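Local coordinates for protein putative acetamidase/formamidase (Yersinia enterocolitica subsp. palearctica serotype O:3, PDB 5UBU) that probably hydrolyses carbon-nitrogen bonds of linear amides other than peptides, and binds sodium ions, at residues Y38-Y43 with T172-P177; V56-R61 with P86-I91; A103-S108 with G202-L207; L216-A221 with T241-D246. One frame throughout, in Å; residues are numbered along the deposited sequence.

Contact 1. Residues Y38-Y43 with T172-P177; sequences YTIGPY and TLSVSP
Ile40 leans on Ser174 and on the bend that follows it, and what joins segments 38-43 and 172-177 is van der Waals packing, largely of aliphatic carbons on hydroxyl and carbonyl oxygens. Two methyls of the isoleucine approach the serine hydroxyl: CD1 lies 3.2 Å from Ser174 OG, while CG2 comes to 3.6 Å of that same OG atom. The CG1 arm stands opposite the carbonyl carbon of Ile40 (chi1 -64°) and runs on nearly extended, which leaves CG2 opposite the backbone N and next to the carbonyl carbon, 3.9 Å from Val175 O. The prolines add further van der Waals contacts. Pro177 CD rests 3.4 Å from Ile40 O and 4.5 Å from Ile40 CG2, and the ring of Pro42 reaches back with its CD 4.0 Å from Pro177 O.

Polar interactions count for little here. No hydrogen bond crosses between the segments, although Gly41 and Ser176 run with their CA atoms only 4.5 Å apart; the position of Ser176 OG beside them is doubtful. Some polar groups have partners outside the two segments: Thr172 OG1 bonds Gln87, and the backbone of Ile40 pairs with Ile182.

The next turn leads to the subunit boundary, where Tyr43 stacks on Tyr43 of the second subunit. The arrangement is thus a proline-containing loop, leaving the short strand 39-40, packed in a largely buried contact against the end of strand 169-175 beside a subunit interface.

Contact 2. Residues V56-R61 with P86-I91; sequences VIVDTR and PQNGPI
The amide N of Arg61 donates to a water 2.9 Å away, and two groups of segment 86-91 grip the same molecule: Pro86 O lies 2.8 Å from this water and Asn88 OD1 3.2 Å from it. With other acceptors nearby, not all of them can be bonded at once. A further water links Arg61 O to Pro86 O, and another joins Asp59 O to Asn88 ND2, which sits 2.8 Å from the water as donor. Solvent thus carries the polar side of the contact, with no direct hydrogen bond between the segments.

Asn88 is central to the apolar side as well. Its CG stands opposite its own carbonyl carbon (chi1 -85°), which carries the amide alongside Val58, whose CG1 is 3.4 Å from Asn88 CG; the two side chains slide past each other in opposite directions. Thr60 crosses the same amide at about a right angle. Asn88 ND2 also bonds Gln33. Farther along, Val56 CG1 touches Ile91 CD1 at 4.2 Å, and at the other end Arg61 CB rests 4.0 Å from Pro86 CG while the guanidinium turns away to Glu30 and Glu65.

Strands 55-59 and 87-93 belong to different sheets, the axes of the short strand segments 8.7 Å apart at closest approach: face-to-face packing of two beta-sheets, with waters bridging the backbone at the Asp59-Arg61 end.

Contact 3. Residues A103-S108 with G202-L207; sequences AVYIES and GSITYL
Neighbouring antiparallel strands of the large mixed sheet meet here, with Val104 and Thr205 forming a hydrogen-bonded pair flanked by the non-hydrogen-bonded pairs Ala103-Tyr206 and Tyr105-Ile204. Val104 N donates to Thr205 O at 2.8 Å, in the carbonyl plane. The return bond, Thr205 N to Val104 O, is 2.9 Å long but arrives from above that carbonyl plane, 37° out of it. Further along, Ile106 N reaches Ser203 O at 3.1 Å, nearly in line with the carbonyl, and Gly202 N closes the series on Ile106 O at 3.0 Å. Beyond this point Glu107 and Ser108 both face Thr242 of the strand on the other flank, a classic beta bulge.

One face of the pair is apolar and aromatic. Tyr105 swings its ring opposite its backbone N (chi1 170°); the ring lies aslant beside Gly202 to Ile204, its CD1 3.6 Å from Ile204 CG1. Ala103 CB meets Tyr206 CE1 at 3.7 Å, again at a slant to the ring, and Tyr206 OH is held by Glu259. Met12 of helix 11-15 covers Ala103, Tyr105 and Ile204.

On the other face Val104 and Thr205 turn towards Leu173 of a second sheet. There a water donates to Val104 O and to Ser203 OG. Ser203 OG also bonds Gly200 O. The same water oxygen lies 2.6 Å from Thr205 OG1.

Contact 4. Residues L216-A221 with T241-D246; sequences LFIGDA and TTIKVD. With NA (sodium ion), chain G; NA (sodium ion), chain H.
Leu216 reaches across to Val245 and Ile243 with one methyl of its isobutyl group. From CB, which points to segment 241-246, the chain extends to CG opposite the backbone N (chi1 178°). There it forks: CD1 turns to Val104 CG2 and Ser174 O, whereas CD2 goes on to Val245 CG2 at 3.7 Å and to Ile243 CD1 at 4.2 Å, meeting both tip to tip.

Ile218, two residues on, repeats the pattern. Its CD1 meets Ile243 CG2 end to end at 4.1 Å and slants across Thr241, whose CG2 is 4.0 Å away from Ile218 CD1. Thr241 presents its methyl to this side and bonds Ser239 with its hydroxyl. Hydrogen bonds between the segments are absent, as expected of strands from two sheets, the axes of the two short segments being 9.9 Å apart.

Past Gly219 the same strand enters the metal site. Asp220 OD1 binds the sodium ion of chain G at 2.3 Å, and Asp220 OD2 binds that of chain H at 2.2 Å while keeping a longer bond to the first. His222 and Glu236 also bind the sodium of chain G; Asn193, Asp195 and a water bind that of chain H.

The packing of the sheets here therefore rests on dispersion between methyl groups, without directional bonds, whereas the carboxylate bridging the two sodium ions probably offsets part of their mutual repulsion.

In the fold
All four contacts are largely buried, and contact 1 is the one bordered by a second subunit. Contact 3 joins strands within the large sheet and relies on backbone hydrogen bonds; contacts 2 and 4, with centres about 7 Å apart, pack that sheet against the one that holds strands 87-93 and 214-222. Strands 55-59 and 239-248 are neighbours in the former, 87-93 and 214-222 in the latter, so the two contacts continue one interface, water-bridged in contact 2 and purely apolar in contact 4. Segment 172-177 pairs with 216-221 and packs its Leu173 on Val104 and Thr205, tying contact 1 to contacts 3 and 4. Among the four, contact 4 alone includes a sodium ligand.

Contact 1. Residues Y38-Y43 with T172-P177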
loop_
_atom_site.group_PDB
_atom_site.type_symbol
_atom_site.label_atom_id
_atom_site.label_comp_id
_atom_site.label_asym_id
_atom_site.label_seq_id
_atom_site.Cartn_x
_atom_site.Cartn_y
_atom_site.Cartn_z
ATOM N N TYR B 38 13.373 -16.603 19.617
ATOM C CA TYR B 38 13.205 -15.808 18.401
ATOM C C TYR B 38 11.840 -16.050 17.735
ATOM O O TYR B 38 11.594 -15.569 16.622
ATOM C CB TYR B 38 14.374 -16.047 17.437
ATOM C CG TYR B 38 15.655 -15.436 17.953
ATOM C CD1 TYR B 38 15.974 -14.109 17.656
ATOM C CD2 TYR B 38 16.536 -16.162 18.756
ATOM C CE1 TYR B 38 17.140 -13.525 18.128
ATOM C CE2 TYR B 38 17.706 -15.585 19.227
ATOM C CZ TYR B 38 18.000 -14.261 18.910
ATOM O OH TYR B 38 19.148 -13.665 19.371
ATOM N N THR B 39 10.972 -16.803 18.417
ATOM C CA THR B 39 9.607 -17.055 17.952
ATOM C C THR B 39 8.710 -17.025 19.196
ATOM O O THR B 39 9.091 -17.508 20.260
ATOM C CB THR B 39 9.459 -18.356 17.124
ATOM O OG1 THR B 39 8.168 -18.380 16.502
ATOM C CG2 THR B 39 9.654 -19.604 17.978
ATOM N N ILE B 40 7.533 -16.427 19.048
ATOM C CA ILE B 40 6.565 -16.250 20.135
ATOM C C ILE B 40 5.318 -17.095 19.892
ATOM O O ILE B 40 4.529 -16.806 18.997
ATOM C CB ILE B 40 6.221 -14.757 20.246
ATOM C CG1 ILE B 40 7.495 -13.999 20.647
ATOM C CG2 ILE B 40 5.091 -14.525 21.242
ATOM C CD1 ILE B 40 7.430 -12.500 20.450
ATOM N N GLY B 41 5.156 -18.135 20.707
ATOM C CA GLY B 41 4.028 -19.054 20.578
ATOM C C GLY B 41 3.830 -19.935 21.808
ATOM O O GLY B 41 4.430 -19.703 22.858
ATOM N N PRO B 42 2.979 -20.960 21.677
ATOM C CA PRO B 42 2.658 -21.875 22.767
ATOM C C PRO B 42 3.555 -23.113 22.904
ATOM O O PRO B 42 3.271 -23.964 23.739
ATOM C CB PRO B 42 1.237 -22.325 22.388
ATOM C CG PRO B 42 1.267 -22.375 20.897
ATOM C CD PRO B 42 2.152 -21.231 20.479
ATOM N N TYR B 43 4.636 -23.200 22.137
ATOM C CA TYR B 43 5.500 -24.388 22.168
ATOM C C TYR B 43 6.765 -24.257 23.034
ATOM O O TYR B 43 7.421 -25.254 23.305
ATOM C CB TYR B 43 5.858 -24.748 20.727
ATOM C CG TYR B 43 4.639 -24.778 19.834
ATOM C CD1 TYR B 43 3.764 -25.855 19.863
ATOM C CD2 TYR B 43 4.352 -23.724 18.976
ATOM C CE1 TYR B 43 2.641 -25.895 19.045
ATOM C CE2 TYR B 43 3.225 -23.746 18.159
ATOM C CZ TYR B 43 2.376 -24.835 18.195
ATOM O OH TYR B 43 1.260 -24.882 17.391
ATOM N N THR B 172 9.558 -5.036 21.959
ATOM C CA THR B 172 8.788 -6.276 21.818
ATOM C C THR B 172 8.119 -6.706 23.120
ATOM O O THR B 172 8.784 -7.150 24.044
ATOM C CB THR B 172 9.659 -7.464 21.336
ATOM O OG1 THR B 172 10.697 -7.726 22.289
ATOM C CG2 THR B 172 10.278 -7.182 19.970
ATOM N N LEU B 173 6.803 -6.560 23.177
ATOM C CA LEU B 173 6.007 -6.957 24.332
ATOM C C LEU B 173 4.852 -7.760 23.743
ATOM O O LEU B 173 4.102 -7.253 22.917
ATOM C CB LEU B 173 5.500 -5.741 25.107
ATOM C CG LEU B 173 4.733 -6.053 26.399
ATOM C CD1 LEU B 173 5.620 -6.817 27.383
ATOM C CD2 LEU B 173 4.186 -4.786 27.045
ATOM N N SER B 174 4.702 -9.014 24.154
ATOM C CA SER B 174 3.648 -9.840 23.572
ATOM C C SER B 174 3.189 -11.024 24.395
ATOM O O SER B 174 3.775 -11.362 25.416
ATOM C CB SER B 174 4.156 -10.373 22.226
ATOM O OG SER B 174 5.349 -11.106 22.393
ATOM N N VAL B 175 2.105 -11.629 23.921
ATOM C CA VAL B 175 1.548 -12.840 24.508
ATOM C C VAL B 175 1.440 -13.852 23.368
ATOM O O VAL B 175 1.421 -13.472 22.198
ATOM C CB VAL B 175 0.203 -12.612 25.217
ATOM C CG1 VAL B 175 0.413 -11.811 26.484
ATOM C CG2 VAL B 175 -0.802 -11.932 24.305
ATOM N N SER B 176 1.390 -15.132 23.701
ATOM C CA SER B 176 1.316 -16.174 22.680
ATOM C C SER B 176 0.011 -16.236 21.903
ATOM O O SER B 176 -1.044 -15.965 22.453
ATOM C CB SER B 176 1.518 -17.547 23.315
ATOM O OG SER B 176 1.337 -18.581 22.358
ATOM N N PRO B 177 0.100 -16.540 20.591
ATOM C CA PRO B 177 -1.099 -16.788 19.816
ATOM C C PRO B 177 -1.677 -18.126 20.285
ATOM O O PRO B 177 -1.022 -18.841 21.041
ATOM C CB PRO B 177 -0.576 -16.919 18.386
ATOM C CG PRO B 177 0.627 -16.068 18.353
ATOM C CD PRO B 177 1.236 -16.166 19.720
#

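Contact 2. Residues V56-R61 with P86-I91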
loop_
_atom_site.group_PDB
_atom_site.type_symbol
_atom_site.label_atom_id
_atom_site.label_comp_id
_atom_site.label_asym_id
_atom_site.label_seq_id
_atom_site.Cartn_x
_atom_site.Cartn_y
_atom_site.Cartn_z
ATOM N N VAL B 56 8.021 -8.462 38.167
ATOM C CA VAL B 56 9.090 -9.233 37.542
ATOM C C VAL B 56 10.201 -8.272 37.128
ATOM O O VAL B 56 9.941 -7.267 36.477
ATOM C CB VAL B 56 8.613 -10.017 36.302
ATOM C CG1 VAL B 56 9.752 -10.852 35.719
ATOM C CG2 VAL B 56 7.451 -10.921 36.664
ATOM N N ILE B 57 11.429 -8.582 37.532
ATOM C CA ILE B 57 12.601 -7.792 37.196
ATOM C C ILE B 57 13.299 -8.585 36.098
ATOM O O ILE B 57 13.935 -9.607 36.373
ATOM C CB ILE B 57 13.533 -7.608 38.412
ATOM C CG1 ILE B 57 12.770 -6.950 39.573
ATOM C CG2 ILE B 57 14.765 -6.791 38.012
ATOM C CD1 ILE B 57 13.585 -6.787 40.847
ATOM N N VAL B 58 13.182 -8.113 34.863
ATOM C CA VAL B 58 13.756 -8.803 33.709
ATOM C C VAL B 58 15.114 -8.259 33.258
ATOM O O VAL B 58 15.254 -7.066 33.030
ATOM C CB VAL B 58 12.813 -8.698 32.489
ATOM C CG1 VAL B 58 13.338 -9.560 31.347
ATOM C CG2 VAL B 58 11.407 -9.140 32.857
ATOM N N ASP B 59 16.096 -9.153 33.120
ATOM C CA ASP B 59 17.427 -8.813 32.622
ATOM C C ASP B 59 17.405 -9.092 31.115
ATOM O O ASP B 59 17.793 -10.168 30.666
ATOM C CB ASP B 59 18.515 -9.656 33.302
ATOM C CG ASP B 59 18.697 -9.321 34.788
ATOM O OD1 ASP B 59 18.199 -8.268 35.246
ATOM O OD2 ASP B 59 19.373 -10.106 35.495
ATOM N N THR B 60 16.938 -8.121 30.337
ATOM C CA THR B 60 16.832 -8.284 28.882
ATOM C C THR B 60 18.165 -8.182 28.149
ATOM O O THR B 60 19.114 -7.595 28.647
ATOM C CB THR B 60 15.906 -7.216 28.247
ATOM O OG1 THR B 60 16.499 -5.918 28.362
ATOM C CG2 THR B 60 14.537 -7.213 28.897
ATOM N N ARG B 61 18.206 -8.770 26.960
ATOM C CA ARG B 61 19.363 -8.721 26.082
ATOM C C ARG B 61 19.018 -7.795 24.918
ATOM O O ARG B 61 17.846 -7.627 24.584
ATOM C CB ARG B 61 19.732 -10.116 25.575
ATOM C CG ARG B 61 20.383 -10.973 26.632
ATOM C CD ARG B 61 20.810 -12.326 26.066
ATOM N NE ARG B 61 21.567 -13.096 27.059
ATOM C CZ ARG B 61 22.011 -14.342 26.887
ATOM N NH1 ARG B 61 22.682 -14.943 27.861
ATOM N NH2 ARG B 61 21.778 -15.000 25.757
ATOM N N PRO B 86 16.038 -11.175 20.821
ATOM C CA PRO B 86 15.936 -12.365 21.662
ATOM C C PRO B 86 14.922 -12.082 22.771
ATOM O O PRO B 86 15.014 -11.044 23.431
ATOM C CB PRO B 86 17.347 -12.507 22.234
ATOM C CG PRO B 86 17.938 -11.148 22.126
ATOM C CD PRO B 86 17.403 -10.633 20.831
ATOM N N GLN B 87 13.977 -12.998 22.969
ATOM C CA GLN B 87 12.899 -12.800 23.947
ATOM C C GLN B 87 13.018 -13.487 25.288
ATOM O O GLN B 87 13.441 -14.634 25.361
ATOM C CB GLN B 87 11.570 -13.292 23.334
ATOM C CG GLN B 87 11.143 -12.539 22.087
ATOM C CD GLN B 87 10.817 -11.092 22.377
ATOM O OE1 GLN B 87 9.963 -10.784 23.225
ATOM N NE2 GLN B 87 11.466 -10.191 21.648
ATOM N N ASN B 88 12.649 -12.756 26.340
ATOM C CA ASN B 88 12.541 -13.319 27.686
ATOM C C ASN B 88 11.132 -13.900 27.721
ATOM O O ASN B 88 10.227 -13.376 27.061
ATOM C CB ASN B 88 12.705 -12.259 28.773
ATOM C CG ASN B 88 14.145 -11.992 29.109
ATOM O OD1 ASN B 88 14.708 -10.983 28.720
ATOM N ND2 ASN B 88 14.765 -12.934 29.808
ATOM N N GLY B 89 10.945 -14.975 28.473
ATOM C CA GLY B 89 9.634 -15.618 28.563
ATOM C C GLY B 89 9.699 -17.026 27.995
ATOM O O GLY B 89 10.772 -17.481 27.588
ATOM N N PRO B 90 8.560 -17.714 27.927
ATOM C CA PRO B 90 7.265 -17.201 28.342
ATOM C C PRO B 90 7.010 -17.208 29.847
ATOM O O PRO B 90 7.412 -18.141 30.545
ATOM C CB PRO B 90 6.279 -18.159 27.668
ATOM C CG PRO B 90 7.019 -19.427 27.515
ATOM C CD PRO B 90 8.472 -19.080 27.390
ATOM N N ILE B 91 6.347 -16.156 30.321
ATOM C CA ILE B 91 5.961 -16.012 31.715
ATOM C C ILE B 91 4.501 -16.451 31.791
ATOM O O ILE B 91 3.697 -16.035 30.963
ATOM C CB ILE B 91 6.103 -14.555 32.186
ATOM C CG1 ILE B 91 7.561 -14.105 32.036
ATOM C CG2 ILE B 91 5.635 -14.402 33.632
ATOM C CD1 ILE B 91 7.838 -12.675 32.446
HETATM O O HOH W 1 17.015 -12.767 31.452
HETATM O O HOH W 2 15.785 -9.913 25.872
HETATM O O HOH W 3 15.864 -8.609 22.784
#

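Contact 3. Residues A103-S108 with G202-L207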
loop_
_atom_site.group_PDB
_atom_site.type_symbol
_atom_site.label_atom_id
_atom_site.label_comp_id
_atom_site.label_asym_id
_atom_site.label_seq_id
_atom_site.Cartn_x
_atom_site.Cartn_y
_atom_site.Cartn_z
ATOM N N ALA B 103 -2.338 -7.298 31.713
ATOM C CA ALA B 103 -2.006 -5.888 31.863
ATOM C C ALA B 103 -0.545 -5.841 32.280
ATOM O O ALA B 103 -0.175 -6.441 33.285
ATOM C CB ALA B 103 -2.888 -5.233 32.914
ATOM N N VAL B 104 0.283 -5.145 31.507
ATOM C CA VAL B 104 1.707 -5.049 31.818
ATOM C C VAL B 104 2.077 -3.603 32.099
ATOM O O VAL B 104 2.132 -2.777 31.187
ATOM C CB VAL B 104 2.579 -5.580 30.660
ATOM C CG1 VAL B 104 4.058 -5.498 31.026
ATOM C CG2 VAL B 104 2.193 -7.011 30.315
ATOM N N TYR B 105 2.315 -3.298 33.369
ATOM C CA TYR B 105 2.714 -1.956 33.773
ATOM C C TYR B 105 4.224 -1.910 33.919
ATOM O O TYR B 105 4.785 -2.639 34.714
ATOM C CB TYR B 105 2.021 -1.532 35.078
ATOM C CG TYR B 105 2.579 -0.256 35.653
ATOM C CD1 TYR B 105 2.495 0.936 34.946
ATOM C CD2 TYR B 105 3.167 -0.229 36.917
ATOM C CE1 TYR B 105 3.022 2.118 35.453
ATOM C CE2 TYR B 105 3.685 0.956 37.440
ATOM C CZ TYR B 105 3.610 2.121 36.698
ATOM O OH TYR B 105 4.116 3.297 37.187
ATOM N N ILE B 106 4.881 -1.062 33.134
ATOM C CA ILE B 106 6.333 -0.930 33.201
ATOM C C ILE B 106 6.657 0.118 34.270
ATOM O O ILE B 106 6.236 1.269 34.161
ATOM C CB ILE B 106 6.927 -0.531 31.838
ATOM C CG1 ILE B 106 6.512 -1.551 30.760
ATOM C CG2 ILE B 106 8.445 -0.436 31.938
ATOM C CD1 ILE B 106 6.922 -1.174 29.349
ATOM N N GLU B 107 7.382 -0.287 35.310
ATOM C CA GLU B 107 7.729 0.633 36.387
ATOM C C GLU B 107 8.971 1.427 36.075
ATOM O O GLU B 107 9.000 2.647 36.265
ATOM C CB GLU B 107 7.996 -0.108 37.700
ATOM C CG GLU B 107 6.820 -0.854 38.298
ATOM C CD GLU B 107 7.156 -1.458 39.641
ATOM O OE1 GLU B 107 6.323 -2.220 40.188
ATOM O OE2 GLU B 107 8.267 -1.189 40.150
ATOM N N SER B 108 10.001 0.713 35.623
ATOM C CA SER B 108 11.289 1.310 35.335
ATOM C C SER B 108 12.132 0.490 34.367
ATOM O O SER B 108 11.913 -0.713 34.184
ATOM C CB SER B 108 12.057 1.464 36.644
ATOM O OG SER B 108 12.198 0.211 37.290
ATOM N N GLY B 202 5.778 4.080 33.141
ATOM C CA GLY B 202 4.557 4.867 33.295
ATOM C C GLY B 202 3.442 4.482 32.340
ATOM O O GLY B 202 2.437 5.186 32.265
ATOM N N SER B 203 3.608 3.367 31.617
ATOM C CA SER B 203 2.591 2.902 30.680
ATOM C C SER B 203 2.098 1.520 31.090
ATOM O O SER B 203 2.835 0.746 31.691
ATOM C CB SER B 203 3.150 2.817 29.259
ATOM O OG SER B 203 4.066 1.730 29.103
ATOM N N ILE B 204 0.849 1.227 30.741
ATOM C CA ILE B 204 0.221 -0.059 31.012
ATOM C C ILE B 204 -0.223 -0.572 29.660
ATOM O O ILE B 204 -1.019 0.081 29.004
ATOM C CB ILE B 204 -1.022 0.063 31.920
ATOM C CG1 ILE B 204 -0.685 0.793 33.223
ATOM C CG2 ILE B 204 -1.590 -1.323 32.223
ATOM C CD1 ILE B 204 -1.893 1.071 34.112
ATOM N N THR B 205 0.292 -1.719 29.238
ATOM C CA THR B 205 -0.091 -2.298 27.949
ATOM C C THR B 205 -1.050 -3.470 28.200
ATOM O O THR B 205 -0.791 -4.320 29.059
ATOM C CB THR B 205 1.139 -2.774 27.146
ATOM O OG1 THR B 205 2.023 -1.675 26.923
ATOM C CG2 THR B 205 0.726 -3.340 25.801
ATOM N N TYR B 206 -2.155 -3.493 27.449
ATOM C CA TYR B 206 -3.173 -4.542 27.554
ATOM C C TYR B 206 -3.059 -5.473 26.354
ATOM O O TYR B 206 -3.177 -5.028 25.224
ATOM C CB TYR B 206 -4.561 -3.917 27.635
ATOM C CG TYR B 206 -4.703 -2.972 28.812
ATOM C CD1 TYR B 206 -4.772 -3.462 30.110
ATOM C CD2 TYR B 206 -4.778 -1.597 28.631
ATOM C CE1 TYR B 206 -4.897 -2.611 31.200
ATOM C CE2 TYR B 206 -4.908 -0.738 29.714
ATOM C CZ TYR B 206 -4.967 -1.253 31.000
ATOM O OH TYR B 206 -5.098 -0.424 32.086
ATOM N N LEU B 207 -2.822 -6.757 26.612
ATOM C CA LEU B 207 -2.641 -7.766 25.561
ATOM C C LEU B 207 -3.703 -8.871 25.650
ATOM O O LEU B 207 -3.923 -9.422 26.725
ATOM C CB LEU B 207 -1.255 -8.393 25.705
ATOM C CG LEU B 207 -0.069 -7.427 25.547
ATOM C CD1 LEU B 207 1.244 -8.070 25.980
ATOM C CD2 LEU B 207 0.030 -6.932 24.109
HETATM O O HOH W 4 3.513 -1.248 29.007
#

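Contact 4. Residues L216-A221 with T241-D246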
loop_
_atom_site.group_PDB
_atom_site.type_symbol
_atom_site.label_atom_id
_atom_site.label_comp_id
_atom_site.label_asym_id
_atom_site.label_seq_id
_atom_site.Cartn_x
_atom_site.Cartn_y
_atom_site.Cartn_z
ATOM N N LEU B 216 3.506 -14.543 28.433
ATOM C CA LEU B 216 4.042 -13.204 28.211
ATOM C C LEU B 216 5.515 -13.241 27.816
ATOM O O LEU B 216 6.320 -13.910 28.460
ATOM C CB LEU B 216 3.892 -12.355 29.480
ATOM C CG LEU B 216 4.442 -10.917 29.464
ATOM C CD1 LEU B 216 3.756 -10.067 28.405
ATOM C CD2 LEU B 216 4.273 -10.306 30.852
ATOM N N PHE B 217 5.843 -12.511 26.754
ATOM C CA PHE B 217 7.209 -12.394 26.257
ATOM C C PHE B 217 7.602 -10.923 26.264
ATOM O O PHE B 217 6.774 -10.049 25.980
ATOM C CB PHE B 217 7.327 -12.920 24.828
ATOM C CG PHE B 217 7.103 -14.392 24.689
ATOM C CD1 PHE B 217 5.828 -14.901 24.528
ATOM C CD2 PHE B 217 8.187 -15.267 24.673
ATOM C CE1 PHE B 217 5.627 -16.267 24.370
ATOM C CE2 PHE B 217 8.001 -16.629 24.520
ATOM C CZ PHE B 217 6.718 -17.136 24.354
ATOM N N ILE B 218 8.861 -10.649 26.574
ATOM C CA ILE B 218 9.353 -9.265 26.615
ATOM C C ILE B 218 10.790 -9.209 26.101
ATOM O O ILE B 218 11.515 -10.204 26.139
ATOM C CB ILE B 218 9.218 -8.673 28.046
ATOM C CG1 ILE B 218 9.524 -7.179 28.065
ATOM C CG2 ILE B 218 10.104 -9.429 29.044
ATOM C CD1 ILE B 218 9.275 -6.528 29.409
ATOM N N GLY B 219 11.190 -8.055 25.581
ATOM C CA GLY B 219 12.557 -7.877 25.075
ATOM C C GLY B 219 12.738 -6.648 24.227
ATOM O O GLY B 219 11.848 -5.811 24.152
ATOM N N ASP B 220 13.911 -6.540 23.608
ATOM C CA ASP B 220 14.241 -5.428 22.710
ATOM C C ASP B 220 14.018 -4.050 23.353
ATOM O O ASP B 220 13.163 -3.274 22.932
ATOM C CB ASP B 220 13.443 -5.588 21.401
ATOM C CG ASP B 220 13.795 -4.543 20.337
ATOM O OD1 ASP B 220 14.942 -4.038 20.267
ATOM O OD2 ASP B 220 12.894 -4.264 19.536
ATOM N N ALA B 221 14.792 -3.761 24.388
ATOM C CA ALA B 221 14.699 -2.478 25.059
ATOM C C ALA B 221 15.376 -1.407 24.196
ATOM O O ALA B 221 16.399 -1.676 23.553
ATOM C CB ALA B 221 15.364 -2.553 26.423
ATOM N N THR B 241 14.544 -4.271 33.192
ATOM C CA THR B 241 13.166 -3.800 33.063
ATOM C C THR B 241 12.319 -4.416 34.154
ATOM O O THR B 241 12.236 -5.638 34.253
ATOM C CB THR B 241 12.578 -4.179 31.688
ATOM O OG1 THR B 241 13.348 -3.551 30.655
ATOM C CG2 THR B 241 11.132 -3.747 31.574
ATOM N N THR B 242 11.700 -3.562 34.968
ATOM C CA THR B 242 10.833 -4.006 36.048
ATOM C C THR B 242 9.386 -3.764 35.647
ATOM O O THR B 242 9.010 -2.639 35.323
ATOM C CB THR B 242 11.151 -3.281 37.372
ATOM O OG1 THR B 242 12.494 -3.573 37.761
ATOM C CG2 THR B 242 10.222 -3.749 38.495
ATOM N N ILE B 243 8.584 -4.825 35.678
ATOM C CA ILE B 243 7.171 -4.755 35.306
ATOM C C ILE B 243 6.253 -5.319 36.385
ATOM O O ILE B 243 6.693 -6.086 37.250
ATOM C CB ILE B 243 6.899 -5.538 33.997
ATOM C CG1 ILE B 243 7.251 -7.025 34.150
ATOM C CG2 ILE B 243 7.691 -4.939 32.848
ATOM C CD1 ILE B 243 6.987 -7.855 32.914
ATOM N N LYS B 244 4.985 -4.911 36.334
ATOM C CA LYS B 244 3.957 -5.409 37.247
ATOM C C LYS B 244 2.928 -5.990 36.273
ATOM O O LYS B 244 2.414 -5.284 35.407
ATOM C CB LYS B 244 3.339 -4.288 38.102
ATOM C CG LYS B 244 2.835 -4.696 39.482
ATOM C CD LYS B 244 1.602 -3.952 39.988
ATOM C CE LYS B 244 1.398 -4.102 41.495
ATOM N NZ LYS B 244 -0.009 -3.834 41.902
ATOM N N VAL B 245 2.655 -7.280 36.394
ATOM C CA VAL B 245 1.732 -7.968 35.500
ATOM C C VAL B 245 0.465 -8.339 36.254
ATOM O O VAL B 245 0.545 -8.944 37.324
ATOM C CB VAL B 245 2.392 -9.246 34.946
ATOM C CG1 VAL B 245 1.460 -9.971 33.973
ATOM C CG2 VAL B 245 3.722 -8.902 34.278
ATOM N N ASP B 246 -0.697 -7.979 35.710
ATOM C CA ASP B 246 -1.959 -8.299 36.362
ATOM C C ASP B 246 -2.869 -8.924 35.293
ATOM O O ASP B 246 -2.487 -9.009 34.116
ATOM C CB ASP B 246 -2.556 -7.062 37.042
ATOM C CG ASP B 246 -3.503 -7.416 38.229
ATOM O OD1 ASP B 246 -4.158 -8.485 38.216
ATOM O OD2 ASP B 246 -3.594 -6.597 39.185
HETATM NA NA NA G . 15.088 -2.749 18.421
HETATM NA NA NA H . 12.196 -3.713 17.499
HETATM O O HOH W 5 13.047 -3.319 14.743
#